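Local coordinates for protein CD8 alpha antigen (Sus scrofa, PDB 5EDX) that forms a homodimeric T-cell co-receptor ectodomain of the immunoglobulin V-set family that probably binds MHC class I molecules, at residues 93-96 with 101-104. Residues are numbered along the deposited sequence; the frame is centred on the assembly and turned at random.
Sequences FCSF and VLYF
Phe96 and Tyr103 trade both of their backbone hydrogen bonds across the F–G hairpin of this immunoglobulin V-set domain, where 93-96 and 101-104 run antiparallel. Tyr103 N donates a hydrogen bond to Phe96 O at 2.8 Å, the donor nearly in line with the C=O bond. In return Phe96 N reaches Tyr103 O at 3.0 Å, but from a direction tilted off the carbonyl plane.

Tyr103 O also accepts from a second donor. The chi1 of Ser95 (-163°) turns OG away from the backbone N of Ser95 and beside its carbonyl carbon, where it reaches over the carbonyl of Tyr103. Ser95 OG bonds Tyr103 O at 3.3 Å, the longest of the three bonds, and approaches from the opposite face of the carbonyl plane to Phe96 N. Ser95 and Phe104 form the non-hydrogen-bonded pair, and each gives a CA-H...O contact: Ser95 CA to Tyr103 O and Phe104 CA to Cys94 O. A single oxygen, Tyr103 O, thus takes two hydrogen bonds and a C-H. Cys94 N hydrogen-bonds to Ser105 OG, while SG closes the V-set disulfide with Cys22.

The face carrying Ser95 and Phe104 turns to the dimer interface: Leu36 of the second subunit packs on Phe104, and Lys45 NZ of that subunit hydrogen-bonds to Phe104 O. Here the side chains of Phe93 and Phe104 run side by side, with Phe104 CD1 at the edge of the Phe93 ring, 3.8 Å from Phe93 CE2. On the sheet's other face Phe96 CD2 and Tyr103 CD2 lie 4.2 Å apart, and both side chains pack against Phe3. Leu102 CD2 packs 3.7 Å from Ser95 OG, roughly at right angles to the approach of Phe104 CE1, which sits 3.4 Å from that same Ser95 OG.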
ATOM      1  N   PHE A  93      -2.469  -8.675  -0.523  1.00  7.24           N
ATOM      2  CA  PHE A  93      -3.595  -7.905  -0.007  1.00  8.84           C
ATOM      3  C   PHE A  93      -4.225  -7.052  -1.090  1.00 10.42           C
ATOM      4  O   PHE A  93      -3.619  -6.813  -2.133  1.00 10.40           O
ATOM      5  CB  PHE A  93      -3.190  -7.067   1.225  1.00  8.14           C
ATOM      6  CG  PHE A  93      -2.064  -6.088   0.981  1.00  7.91           C
ATOM      7  CD1 PHE A  93      -0.762  -6.530   0.766  1.00 11.10           C
ATOM      8  CD2 PHE A  93      -2.301  -4.719   1.028  1.00  8.07           C
ATOM      9  CE1 PHE A  93       0.273  -5.620   0.569  1.00 11.28           C
ATOM     10  CE2 PHE A  93      -1.270  -3.801   0.834  1.00  8.98           C
ATOM     11  CZ  PHE A  93       0.021  -4.256   0.606  1.00 10.09           C
ATOM     12  N   CYS A  94      -5.459  -6.623  -0.843  1.00  8.94           N
ATOM     13  CA  CYS A  94      -6.234  -5.896  -1.835  1.00 10.41           C
ATOM     14  C   CYS A  94      -6.324  -4.435  -1.447  1.00 11.86           C
ATOM     15  O   CYS A  94      -6.266  -4.099  -0.269  1.00 12.15           O
ATOM     16  CB  CYS A  94      -7.641  -6.481  -1.932  1.00 13.80           C
ATOM     17  SG  CYS A  94      -7.652  -8.182  -2.527  1.00 20.54           S
ATOM     18  N   SER A  95      -6.468  -3.582  -2.427  1.00  9.31           N
ATOM     19  CA  SER A  95      -6.601  -2.159  -2.204  1.00 10.68           C
ATOM     20  C   SER A  95      -7.744  -1.557  -3.035  1.00 18.14           C
ATOM     21  O   SER A  95      -7.874  -1.860  -4.168  1.00 16.11           O
ATOM     22  CB  SER A  95      -5.312  -1.492  -2.593  1.00 13.85           C
ATOM     23  OG  SER A  95      -5.230  -0.246  -2.087  1.00 21.42           O
ATOM     24  N   PHE A  96      -8.567  -0.739  -2.400  1.00 15.33           N
ATOM     25  CA  PHE A  96      -9.843  -0.237  -2.950  1.00 27.91           C
ATOM     26  C   PHE A  96      -9.879   1.263  -2.661  1.00 30.21           C
ATOM     27  O   PHE A  96      -9.477   1.701  -1.609  1.00 22.94           O
ATOM     28  CB  PHE A  96     -11.061  -1.001  -2.372  1.00 21.87           C
ATOM     29  CG  PHE A  96     -12.376  -0.405  -2.694  1.00 30.05           C
ATOM     30  CD1 PHE A  96     -12.958  -0.609  -3.945  1.00 32.01           C
ATOM     31  CD2 PHE A  96     -13.042   0.360  -1.782  1.00 18.62           C
ATOM     32  CE1 PHE A  96     -14.172  -0.048  -4.250  1.00 34.14           C
ATOM     33  CE2 PHE A  96     -14.242   0.933  -2.084  1.00 30.75           C
ATOM     34  CZ  PHE A  96     -14.817   0.736  -3.325  1.00 29.47           C
ATOM     35  N   VAL A 101      -9.878   8.118  -0.371  1.00 16.79           N
ATOM     36  CA  VAL A 101      -9.268   7.286   0.663  1.00 12.23           C
ATOM     37  C   VAL A 101      -8.830   5.948   0.072  1.00 16.89           C
ATOM     38  O   VAL A 101      -9.585   5.317  -0.662  1.00 17.95           O
ATOM     39  CB  VAL A 101     -10.234   7.014   1.834  1.00 19.87           C
ATOM     40  CG1 VAL A 101      -9.609   6.040   2.836  1.00 14.79           C
ATOM     41  CG2 VAL A 101     -10.630   8.321   2.522  1.00 18.17           C
ATOM     42  N   LEU A 102      -7.606   5.529   0.382  1.00 18.10           N
ATOM     43  CA  LEU A 102      -7.143   4.193   0.018  1.00 16.20           C
ATOM     44  C   LEU A 102      -7.455   3.216   1.143  1.00 14.97           C
ATOM     45  O   LEU A 102      -7.072   3.445   2.294  1.00 14.80           O
ATOM     46  CB  LEU A 102      -5.634   4.194  -0.245  1.00 17.12           C
ATOM     47  CG  LEU A 102      -5.135   4.404  -1.672  1.00 25.52           C
ATOM     48  CD1 LEU A 102      -3.622   4.254  -1.718  1.00 23.56           C
ATOM     49  CD2 LEU A 102      -5.802   3.418  -2.624  1.00 19.70           C
ATOM     50  N   TYR A 103      -8.154   2.133   0.809  1.00 12.58           N
ATOM     51  CA  TYR A 103      -8.489   1.093   1.768  1.00 12.31           C
ATOM     52  C   TYR A 103      -7.683  -0.166   1.486  1.00 13.13           C
ATOM     53  O   TYR A 103      -7.424  -0.490   0.332  1.00 16.04           O
ATOM     54  CB  TYR A 103      -9.974   0.740   1.669  1.00 16.27           C
ATOM     55  CG  TYR A 103     -10.898   1.857   2.092  1.00 15.11           C
ATOM     56  CD1 TYR A 103     -11.366   1.933   3.392  1.00 20.57           C
ATOM     57  CD2 TYR A 103     -11.292   2.836   1.191  1.00 20.61           C
ATOM     58  CE1 TYR A 103     -12.212   2.957   3.788  1.00 30.46           C
ATOM     59  CE2 TYR A 103     -12.136   3.864   1.576  1.00 17.32           C
ATOM     60  CZ  TYR A 103     -12.590   3.915   2.873  1.00 26.54           C
ATOM     61  OH  TYR A 103     -13.430   4.933   3.260  1.00 35.66           O
ATOM     62  N   PHE A 104      -7.308  -0.885   2.537  1.00  9.78           N
ATOM     63  CA  PHE A 104      -6.527  -2.110   2.366  1.00  9.03           C
ATOM     64  C   PHE A 104      -7.171  -3.278   3.089  1.00 12.68           C
ATOM     65  O   PHE A 104      -7.639  -3.124   4.211  1.00 14.69           O
ATOM     66  CB  PHE A 104      -5.109  -1.918   2.911  1.00  9.98           C
ATOM     67  CG  PHE A 104      -4.381  -0.760   2.302  1.00 10.03           C
ATOM     68  CD1 PHE A 104      -3.733  -0.896   1.087  1.00 11.44           C
ATOM     69  CD2 PHE A 104      -4.343   0.466   2.942  1.00 10.40           C
ATOM     70  CE1 PHE A 104      -3.057   0.171   0.520  1.00 15.44           C
ATOM     71  CE2 PHE A 104      -3.666   1.540   2.379  1.00 15.17           C
ATOM     72  CZ  PHE A 104      -3.027   1.393   1.168  1.00 15.12           C
TER